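Long-range contact in putative exported protein (Bacteroides fragilis NCTC 9343, PDB 3IEE), which is of unknown function but is probably an exported lipoprotein, built mainly of alpha helices: residues M40-E54 / L130-K144. Residues are numbered along the deposited sequence; the frame is centred on the assembly and turned at random. Where two conformers were deposited one is given.
With EDO (1,2-ethanediol), chain C; EDO (1,2-ethanediol), chain E.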
HETATM    1  N   MSE A  40      -1.545   8.410  -5.337  1.00 14.93           N
HETATM    2  CA  MSE A  40      -2.189   9.343  -4.408  1.00 16.43           C
HETATM    3  C   MSE A  40      -1.574   9.373  -3.021  1.00 16.89           C
HETATM    4  O   MSE A  40      -1.688  10.396  -2.358  1.00 17.21           O
HETATM    5  CB  MSE A  40      -3.682   9.074  -4.268  1.00 15.47           C
HETATM    6  CG  MSE A  40      -4.455   9.338  -5.536  1.00 18.60           C
HETATM    7 SE   MSE A  40      -4.399  11.260  -6.017  0.75 22.66          SE
HETATM    8  CE  MSE A  40      -2.898  11.300  -7.280  1.00 21.00           C
ATOM      9  N   VAL A  41      -1.008   8.249  -2.590  1.00 14.97           N
ATOM     10  CA  VAL A  41      -0.184   8.194  -1.380  1.00 14.52           C
ATOM     11  C   VAL A  41       1.185   7.632  -1.737  1.00 16.90           C
ATOM     12  O   VAL A  41       1.409   6.426  -1.654  1.00 17.69           O
ATOM     13  CB  VAL A  41      -0.834   7.376  -0.253  1.00 15.62           C
ATOM     14  CG1 VAL A  41      -0.023   7.577   1.064  1.00 17.22           C
ATOM     15  CG2 VAL A  41      -2.286   7.712  -0.089  1.00 12.67           C
ATOM     16  N   LYS A  42       2.055   8.505  -2.205  1.00 17.47           N
ATOM     17  CA  LYS A  42       3.453   8.153  -2.464  1.00 18.90           C
ATOM     18  C   LYS A  42       4.192   8.344  -1.136  1.00 16.98           C
ATOM     19  O   LYS A  42       4.582   9.449  -0.812  1.00 16.93           O
ATOM     20  CB  LYS A  42       4.075   9.057  -3.553  1.00 22.21           C
ATOM     21  CG  LYS A  42       3.508   8.941  -4.979  1.00 26.61           C
ATOM     22  CD  LYS A  42       4.078  10.042  -5.914  1.00 28.62           C
ATOM     23  CE  LYS A  42       3.369  10.106  -7.282  1.00 32.47           C
ATOM     24  NZ  LYS A  42       3.672  11.389  -8.015  1.00 36.29           N
ATOM     25  N   GLU A  43       4.390   7.259  -0.383  1.00 16.18           N
ATOM     26  CA  GLU A  43       4.784   7.421   1.024  1.00 15.10           C
ATOM     27  C   GLU A  43       6.115   8.177   1.176  1.00 16.10           C
ATOM     28  O   GLU A  43       6.272   8.971   2.079  1.00 16.00           O
ATOM     29  CB  GLU A  43       4.900   6.076   1.719  1.00 15.00           C
ATOM     30  CG  GLU A  43       3.591   5.257   1.847  1.00 19.44           C
ATOM     31  CD  GLU A  43       3.072   4.625   0.539  1.00 16.74           C
ATOM     32  OE1 GLU A  43       3.796   4.512  -0.517  1.00 16.92           O
ATOM     33  OE2 GLU A  43       1.907   4.200   0.619  1.00 20.11           O
ATOM     34  N   LYS A  44       7.100   7.882   0.323  1.00 15.36           N
ATOM     35  CA  LYS A  44       8.368   8.623   0.427  1.00 20.10           C
ATOM     36  C   LYS A  44       8.239  10.137   0.110  1.00 19.14           C
ATOM     37  O   LYS A  44       8.955  10.955   0.725  1.00 18.92           O
ATOM     38  CB  LYS A  44       9.480   7.929  -0.381  1.00 22.72           C
ATOM     39  CG  LYS A  44      10.165   6.799   0.449  1.00 29.73           C
ATOM     40  CD  LYS A  44      11.157   5.971  -0.396  1.00 32.73           C
ATOM     41  CE  LYS A  44      12.582   6.408  -0.265  1.00 39.95           C
ATOM     42  NZ  LYS A  44      13.434   5.468  -1.066  1.00 39.85           N
ATOM     43  N   ASP A  45       7.349  10.501  -0.825  1.00 16.67           N
ATOM     44  CA  ASP A  45       7.061  11.900  -1.152  1.00 18.45           C
ATOM     45  C   ASP A  45       6.378  12.583   0.022  1.00 18.08           C
ATOM     46  O   ASP A  45       6.732  13.714   0.395  1.00 18.83           O
ATOM     47  CB  ASP A  45       6.204  12.055  -2.403  1.00 18.47           C
ATOM     48  CG  ASP A  45       6.964  11.708  -3.699  1.00 20.40           C
ATOM     49  OD1 ASP A  45       8.140  11.332  -3.611  1.00 20.69           O
ATOM     50  OD2 ASP A  45       6.371  11.818  -4.797  1.00 23.55           O
ATOM     51  N   VAL A  46       5.412  11.893   0.635  1.00 16.52           N
ATOM     52  CA  VAL A  46       4.775  12.451   1.808  1.00 15.31           C
ATOM     53  C   VAL A  46       5.782  12.663   2.955  1.00 16.69           C
ATOM     54  O   VAL A  46       5.778  13.725   3.586  1.00 15.60           O
ATOM     55  CB  VAL A  46       3.585  11.578   2.255  1.00 15.44           C
ATOM     56  CG1 VAL A  46       2.965  12.112   3.574  1.00 18.21           C
ATOM     57  CG2 VAL A  46       2.517  11.493   1.119  1.00 15.54           C
ATOM     58  N   ASN A  47       6.644  11.668   3.212  1.00 15.44           N
ATOM     59  CA  ASN A  47       7.759  11.771   4.171  1.00 16.77           C
ATOM     60  C   ASN A  47       8.659  13.001   3.895  1.00 16.45           C
ATOM     61  O   ASN A  47       9.071  13.725   4.832  1.00 15.45           O
ATOM     62  CB  ASN A  47       8.656  10.527   4.102  1.00 18.19           C
ATOM     63  CG  ASN A  47       8.008   9.265   4.687  1.00 20.02           C
ATOM     64  OD1 ASN A  47       6.954   9.339   5.307  1.00 17.88           O
ATOM     65  ND2 ASN A  47       8.658   8.110   4.488  1.00 19.37           N
ATOM     66  N   ALA A  48       8.963  13.182   2.603  1.00 13.87           N
ATOM     67  CA  ALA A  48       9.758  14.311   2.111  1.00 15.96           C
ATOM     68  C   ALA A  48       9.102  15.665   2.380  1.00 16.36           C
ATOM     69  O   ALA A  48       9.809  16.641   2.751  1.00 15.32           O
ATOM     70  CB  ALA A  48      10.070  14.145   0.596  1.00 14.29           C
ATOM     71  N   VAL A  49       7.779  15.757   2.193  1.00 15.54           N
ATOM     72  CA  VAL A  49       7.046  16.980   2.484  1.00 16.23           C
ATOM     73  C   VAL A  49       7.152  17.280   3.991  1.00 16.31           C
ATOM     74  O   VAL A  49       7.472  18.398   4.376  1.00 15.11           O
ATOM     75  CB  VAL A  49       5.576  16.928   1.969  1.00 16.60           C
ATOM     76  CG1 VAL A  49       4.775  18.078   2.493  1.00 19.33           C
ATOM     77  CG2 VAL A  49       5.534  16.868   0.413  1.00 16.82           C
ATOM     78  N   LEU A  50       6.888  16.273   4.828  1.00 16.84           N
ATOM     79  CA  LEU A  50       6.933  16.461   6.278  1.00 16.48           C
ATOM     80  C   LEU A  50       8.354  16.790   6.771  1.00 14.36           C
ATOM     81  O   LEU A  50       8.552  17.627   7.662  1.00 16.10           O
ATOM     82  CB  LEU A  50       6.403  15.223   6.994  1.00 15.41           C
ATOM     83  CG  LEU A  50       4.894  14.923   6.840  1.00 17.72           C
ATOM     84  CD1 LEU A  50       4.664  13.481   7.384  1.00 14.84           C
ATOM     85  CD2 LEU A  50       4.006  15.956   7.587  1.00 15.54           C
ATOM     86  N   ASP A  51       9.340  16.131   6.186  1.00 13.15           N
ATOM     87  CA  ASP A  51      10.743  16.383   6.538  1.00 13.49           C
ATOM     88  C   ASP A  51      11.128  17.839   6.215  1.00 13.22           C
ATOM     89  O   ASP A  51      11.797  18.497   7.022  1.00 14.49           O
ATOM     90  CB  ASP A  51      11.659  15.445   5.775  1.00 14.80           C
ATOM     91  CG  ASP A  51      11.719  14.032   6.362  1.00 17.07           C
ATOM     92  OD1 ASP A  51      11.363  13.848   7.521  1.00 18.82           O
ATOM     93  OD2 ASP A  51      12.205  13.137   5.649  1.00 23.36           O
ATOM     94  N   TYR A  52      10.758  18.301   5.031  1.00 15.32           N
ATOM     95  CA  TYR A  52      10.964  19.703   4.617  1.00 14.95           C
ATOM     96  C   TYR A  52      10.238  20.669   5.535  1.00 18.45           C
ATOM     97  O   TYR A  52      10.806  21.668   5.976  1.00 15.86           O
ATOM     98  CB  TYR A  52      10.524  19.941   3.169  1.00 17.77           C
ATOM     99  CG  TYR A  52      10.745  21.396   2.698  1.00 15.88           C
ATOM    100  CD1 TYR A  52      12.027  21.897   2.464  1.00 20.21           C
ATOM    101  CD2 TYR A  52       9.687  22.285   2.613  1.00 17.91           C
ATOM    102  CE1 TYR A  52      12.222  23.208   2.087  1.00 20.05           C
ATOM    103  CE2 TYR A  52       9.861  23.580   2.221  1.00 15.75           C
ATOM    104  CZ  TYR A  52      11.126  24.068   1.988  1.00 19.08           C
ATOM    105  OH  TYR A  52      11.306  25.367   1.566  1.00 19.37           O
HETATM  106  N   MSE A  53       8.975  20.400   5.838  1.00 17.98           N
HETATM  107  CA  MSE A  53       8.274  21.219   6.829  1.00 17.17           C
HETATM  108  C   MSE A  53       9.060  21.345   8.129  1.00 18.43           C
HETATM  109  O   MSE A  53       9.270  22.464   8.610  1.00 18.93           O
HETATM  110  CB  MSE A  53       6.837  20.697   7.085  1.00 17.78           C
HETATM  111  CG  MSE A  53       5.920  20.908   5.920  1.00 16.28           C
HETATM  112 SE   MSE A  53       4.219  20.047   6.093  0.75 17.51          SE
HETATM  113  CE  MSE A  53       3.395  21.247   7.376  1.00 14.00           C
ATOM    114  N   GLU A  54       9.517  20.215   8.683  1.00 19.26           N
ATOM    115  CA  GLU A  54      10.289  20.224   9.934  1.00 22.25           C
ATOM    116  C   GLU A  54      11.568  21.056   9.780  1.00 20.77           C
ATOM    117  O   GLU A  54      11.892  21.898  10.622  1.00 21.90           O
ATOM    118  CB  GLU A  54      10.733  18.817  10.349  1.00 22.98           C
ATOM    119  CG  GLU A  54       9.636  17.864  10.767  1.00 29.80           C
ATOM    120  CD  GLU A  54      10.124  16.374  10.895  1.00 34.30           C
ATOM    121  OE1 GLU A  54      11.139  15.970  10.256  1.00 40.94           O
ATOM    122  OE2 GLU A  54       9.472  15.611  11.655  1.00 42.41           O
ATOM    123  N   LEU A 130       1.843  21.763  11.302  1.00 19.37           N
ATOM    124  CA  LEU A 130       2.721  20.615  11.092  1.00 17.51           C
ATOM    125  C   LEU A 130       2.096  19.409  11.763  1.00 21.06           C
ATOM    126  O   LEU A 130       2.005  18.330  11.178  1.00 19.11           O
ATOM    127  CB  LEU A 130       4.142  20.872  11.628  1.00 17.61           C
ATOM    128  CG  LEU A 130       5.181  19.748  11.552  1.00 19.69           C
ATOM    129  CD1 LEU A 130       5.237  19.110  10.169  1.00 18.76           C
ATOM    130  CD2 LEU A 130       6.585  20.169  11.974  1.00 17.89           C
ATOM    131  N   ASP A 131       1.633  19.601  12.999  1.00 18.84           N
ATOM    132  CA  ASP A 131       1.022  18.486  13.732  1.00 20.39           C
ATOM    133  C   ASP A 131      -0.251  17.988  13.030  1.00 19.00           C
ATOM    134  O   ASP A 131      -0.488  16.792  12.959  1.00 18.60           O
ATOM    135  CB  ASP A 131       0.747  18.854  15.191  1.00 22.32           C
ATOM    136  CG  ASP A 131       2.019  18.954  16.037  1.00 26.38           C
ATOM    137  OD1 ASP A 131       3.056  18.352  15.693  1.00 27.23           O
ATOM    138  OD2 ASP A 131       1.965  19.651  17.086  1.00 30.09           O
ATOM    139  N   VAL A 132      -1.043  18.894  12.500  1.00 16.94           N
ATOM    140  CA  VAL A 132      -2.205  18.503  11.713  1.00 17.75           C
ATOM    141  C   VAL A 132      -1.801  17.684  10.496  1.00 16.92           C
ATOM    142  O   VAL A 132      -2.462  16.706  10.134  1.00 17.28           O
ATOM    143  CB  VAL A 132      -2.956  19.724  11.235  1.00 18.17           C
ATOM    144  CG1 VAL A 132      -3.915  19.406  10.156  1.00 17.97           C
ATOM    145  CG2 VAL A 132      -3.691  20.416  12.433  1.00 23.47           C
ATOM    146  N   ASN A 133      -0.713  18.059   9.841  1.00 15.78           N
ATOM    147  CA  ASN A 133      -0.270  17.307   8.671  1.00 14.05           C
ATOM    148  C   ASN A 133       0.295  15.942   8.992  1.00 16.91           C
ATOM    149  O   ASN A 133       0.116  15.026   8.188  1.00 17.48           O
ATOM    150  CB  ASN A 133       0.701  18.125   7.790  1.00 17.23           C
ATOM    151  CG  ASN A 133      -0.009  18.870   6.658  1.00 14.49           C
ATOM    152  OD1 ASN A 133      -1.209  19.130   6.713  1.00 15.19           O
ATOM    153  ND2 ASN A 133       0.743  19.239   5.624  1.00 13.77           N
ATOM    154  N   TYR A 134       0.917  15.753  10.166  1.00 15.18           N
ATOM    155  CA  TYR A 134       1.293  14.405  10.572  1.00 19.15           C
ATOM    156  C   TYR A 134       0.043  13.525  10.663  1.00 19.58           C
ATOM    157  O   TYR A 134       0.053  12.383  10.199  1.00 18.05           O
ATOM    158  CB  TYR A 134       2.032  14.350  11.900  1.00 19.89           C
ATOM    159  CG  TYR A 134       3.445  14.892  11.904  1.00 21.51           C
ATOM    160  CD1 TYR A 134       4.426  14.409  11.017  1.00 21.68           C
ATOM    161  CD2 TYR A 134       3.810  15.840  12.859  1.00 29.64           C
ATOM    162  CE1 TYR A 134       5.725  14.912  11.047  1.00 24.64           C
ATOM    163  CE2 TYR A 134       5.110  16.354  12.909  1.00 26.28           C
ATOM    164  CZ  TYR A 134       6.056  15.882  12.010  1.00 26.61           C
ATOM    165  OH  TYR A 134       7.335  16.405  12.134  1.00 30.89           O
ATOM    166  N   GLN A 135      -1.024  14.056  11.252  0.50 17.12           N
ATOM    167  CA  GLN A 135      -2.289  13.322  11.369  0.50 17.44           C
ATOM    168  C   GLN A 135      -2.974  13.033  10.020  0.50 17.42           C
ATOM    169  O   GLN A 135      -3.512  11.949   9.828  0.50 17.42           O
ATOM    170  CB  GLN A 135      -3.264  14.066  12.296  0.50 18.51           C
ATOM    171  CG  GLN A 135      -4.569  13.293  12.577  0.50 18.56           C
ATOM    172  CD  GLN A 135      -4.302  11.943  13.240  0.50 22.82           C
ATOM    173  OE1 GLN A 135      -3.486  11.855  14.152  0.50 23.84           O
ATOM    174  NE2 GLN A 135      -4.963  10.889  12.762  0.50 22.19           N
ATOM    175  N   LEU A 136      -2.975  14.004   9.110  1.00 16.12           N
ATOM    176  CA  LEU A 136      -3.516  13.800   7.751  1.00 16.37           C
ATOM    177  C   LEU A 136      -2.730  12.741   7.006  1.00 13.40           C
ATOM    178  O   LEU A 136      -3.330  11.911   6.278  1.00 16.31           O
ATOM    179  CB  LEU A 136      -3.532  15.123   6.944  1.00 17.04           C
ATOM    180  CG  LEU A 136      -4.599  16.142   7.383  1.00 18.33           C
ATOM    181  CD1 LEU A 136      -4.405  17.469   6.747  1.00 19.65           C
ATOM    182  CD2 LEU A 136      -6.013  15.581   7.032  1.00 19.54           C
ATOM    183  N   SER A 137      -1.411  12.721   7.156  1.00 13.84           N
ATOM    184  CA  SER A 137      -0.591  11.680   6.546  1.00 16.70           C
ATOM    185  C   SER A 137      -1.004  10.278   7.007  1.00 15.18           C
ATOM    186  O   SER A 137      -1.127   9.324   6.207  1.00 15.30           O
ATOM    187  CB  SER A 137       0.857  11.891   6.919  1.00 15.94           C
ATOM    188  OG  SER A 137       1.606  10.823   6.400  1.00 18.63           O
ATOM    189  N   THR A 138      -1.195  10.127   8.307  1.00 15.28           N
ATOM    190  CA  THR A 138      -1.651   8.856   8.858  1.00 15.66           C
ATOM    191  C   THR A 138      -3.050   8.452   8.300  1.00 15.77           C
ATOM    192  O   THR A 138      -3.251   7.299   7.915  1.00 16.81           O
ATOM    193  CB  THR A 138      -1.607   8.924  10.429  1.00 19.33           C
ATOM    194  OG1 THR A 138      -0.240   8.697  10.835  1.00 23.61           O
ATOM    195  CG2 THR A 138      -2.565   7.869  11.062  1.00 22.59           C
ATOM    196  N   GLN A 139      -3.961   9.430   8.216  1.00 14.23           N
ATOM    197  CA  GLN A 139      -5.302   9.233   7.686  1.00 16.83           C
ATOM    198  C   GLN A 139      -5.245   8.781   6.240  1.00 15.03           C
ATOM    199  O   GLN A 139      -5.959   7.850   5.902  1.00 13.74           O
ATOM    200  CB  GLN A 139      -6.143  10.485   7.770  1.00 19.85           C
ATOM    201  CG  GLN A 139      -6.561  10.758   9.184  1.00 27.22           C
ATOM    202  CD  GLN A 139      -7.224  12.114   9.339  1.00 32.16           C
ATOM    203  OE1 GLN A 139      -7.129  12.735  10.397  1.00 45.37           O
ATOM    204  NE2 GLN A 139      -7.910  12.569   8.300  1.00 33.74           N
HETATM  205  N   MSE A 140      -4.441   9.469   5.412  1.00 13.68           N
HETATM  206  CA  MSE A 140      -4.283   9.104   3.959  1.00 13.34           C
HETATM  207  C   MSE A 140      -3.889   7.649   3.863  1.00 13.94           C
HETATM  208  O   MSE A 140      -4.476   6.857   3.105  1.00 11.32           O
HETATM  209  CB  MSE A 140      -3.259  10.026   3.257  1.00 14.28           C
HETATM  210  CG  MSE A 140      -3.769  11.466   3.108  1.00 15.10           C
HETATM  211 SE   MSE A 140      -2.270  12.629   2.663  0.75 21.75          SE
HETATM  212  CE  MSE A 140      -1.707  11.747   1.092  1.00 22.14           C
ATOM    213  N   SER A 141      -2.948   7.255   4.695  1.00 13.23           N
ATOM    214  CA  SER A 141      -2.425   5.906   4.612  1.00 13.25           C
ATOM    215  C   SER A 141      -3.456   4.893   5.095  1.00 15.05           C
ATOM    216  O   SER A 141      -3.589   3.813   4.554  1.00 14.16           O
ATOM    217  CB  SER A 141      -1.160   5.797   5.438  1.00 16.32           C
ATOM    218  OG  SER A 141      -0.111   6.403   4.705  1.00 18.76           O
ATOM    219  N   GLU A 142      -4.243   5.315   6.059  1.00 12.51           N
ATOM    220  CA  GLU A 142      -5.302   4.449   6.595  1.00 16.39           C
ATOM    221  C   GLU A 142      -6.428   4.230   5.576  1.00 14.14           C
ATOM    222  O   GLU A 142      -6.906   3.087   5.371  1.00 14.07           O
ATOM    223  CB  GLU A 142      -5.854   5.021   7.902  1.00 18.49           C
ATOM    224  CG  GLU A 142      -4.979   4.698   9.091  1.00 22.11           C
ATOM    225  CD  GLU A 142      -5.490   5.267  10.419  1.00 25.23           C
ATOM    226  OE1 GLU A 142      -6.431   6.099  10.399  1.00 32.05           O
ATOM    227  OE2 GLU A 142      -4.915   4.895  11.485  1.00 30.35           O
ATOM    228  N   TYR A 143      -6.861   5.305   4.938  1.00 12.83           N
ATOM    229  CA  TYR A 143      -7.873   5.164   3.883  1.00 14.83           C
ATOM    230  C   TYR A 143      -7.401   4.224   2.760  1.00 12.83           C
ATOM    231  O   TYR A 143      -8.154   3.344   2.276  1.00 14.21           O
ATOM    232  CB  TYR A 143      -8.194   6.507   3.267  1.00 14.16           C
ATOM    233  CG  TYR A 143      -9.020   7.475   4.087  1.00 15.70           C
ATOM    234  CD1 TYR A 143     -10.302   7.122   4.517  1.00 17.41           C
ATOM    235  CD2 TYR A 143      -8.550   8.761   4.341  1.00 17.60           C
ATOM    236  CE1 TYR A 143     -11.087   8.023   5.199  1.00 18.62           C
ATOM    237  CE2 TYR A 143      -9.314   9.648   5.046  1.00 17.56           C
ATOM    238  CZ  TYR A 143     -10.573   9.276   5.463  1.00 19.10           C
ATOM    239  OH  TYR A 143     -11.331  10.161   6.180  1.00 23.20           O
ATOM    240  N   LYS A 144      -6.123   4.362   2.376  1.00 11.72           N
ATOM    241  CA  LYS A 144      -5.532   3.535   1.328  1.00 12.06           C
ATOM    242  C   LYS A 144      -5.562   2.039   1.746  1.00 11.65           C
ATOM    243  O   LYS A 144      -6.010   1.155   1.003  1.00 13.34           O
ATOM    244  CB  LYS A 144      -4.111   3.996   1.096  1.00 13.68           C
ATOM    245  CG  LYS A 144      -3.268   3.101   0.199  1.00 12.29           C
ATOM    246  CD  LYS A 144      -1.995   3.785  -0.240  1.00 13.61           C
ATOM    247  CE  LYS A 144      -0.999   2.879  -1.005  1.00 15.81           C
ATOM    248  NZ  LYS A 144       0.241   3.614  -1.439  1.00 13.60           N
TER
HETATM  249  C1  EDO C 302       3.342   8.541   4.406  1.00 30.81           C
HETATM  250  O1  EDO C 302       4.391   7.780   5.052  1.00 25.47           O
HETATM  251  C2  EDO C 302       1.987   8.234   5.048  1.00 24.15           C
HETATM  252  O2  EDO C 302       0.924   8.943   4.382  1.00 36.94           O
HETATM  253  C1  EDO E 304      -9.315   4.836   8.943  1.00 51.75           C
HETATM  254  O1  EDO E 304     -10.406   4.008   9.371  1.00 53.07           O
HETATM  255  C2  EDO E 304      -9.775   6.207   8.446  1.00 51.12           C
HETATM  256  O2  EDO E 304      -8.705   7.162   8.564  1.00 49.74           O
HETATM  257  O   HOH W   1       0.527   4.250   2.837  1.00 19.29           O
HETATM  258  O   HOH W   2       3.071   2.911  -2.714  1.00 32.97           O
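Leu-50 is the knob of a knobs-into-holes contact between two antiparallel helices, its side chain set among Leu-130, Asn-133, Tyr-134 and Ser-137 of helix 123-162. The short helix 43-56 follows a kink at Val-41 and Lys-42 that separates it from helix 17-40; within this mainly helical protein, residues 43-54 run antiparallel to 130-144, at 169°. Around the knob the packing is tight. CD1 of Leu-50 comes within 3.8 Å of Tyr-134 CD1, while Leu-50 CD2 rests against Asn-133 CB at 4.0 Å. One turn on, Leu-130 CD1 lies 3.8 Å from Met-53 CB. The selenomethionine chain of Met-53 bends at its last torsion (chi3 75°), which brings CE against the backbone of Leu-130 and leaves SE 3.6 Å from Asn-133 ND2. That amide is spent on helix 87-119, donating to the carbonyl of Phe-107 and accepting from Asn-110. Here too Tyr-134 OH donates to Glu-54 OE2, which sits at the ring edge with the carboxylate plane turned 63° from the ring; the modelled 2.3 Å is shorter than is credible, and the bond's length is doubtful. At the far end of the contact Val-41 packs against Met-140 and the aliphatic part of Lys-144.

The side carrying Asn-47, Ser-137 and Ser-141 is looser and wetter. A 1,2-ethanediol, probably from the crystallisation liquor, lies between the helices there, giving hydrogen bonds to Asn-47 OD1 and to the backbone oxygen of Ser-137. A water donates to Glu-43 OE2 and lies near Ser-141 OG, whose modelled place is less certain. At the edge of this side Lys-144 is a buried charge, firmly held: its extended chain brings NZ to Leu-37 O, to Val-41 O in the carbonyl plane, and, in a salt bridge, to the syn side of Glu-43 OE2 at 2.7 Å.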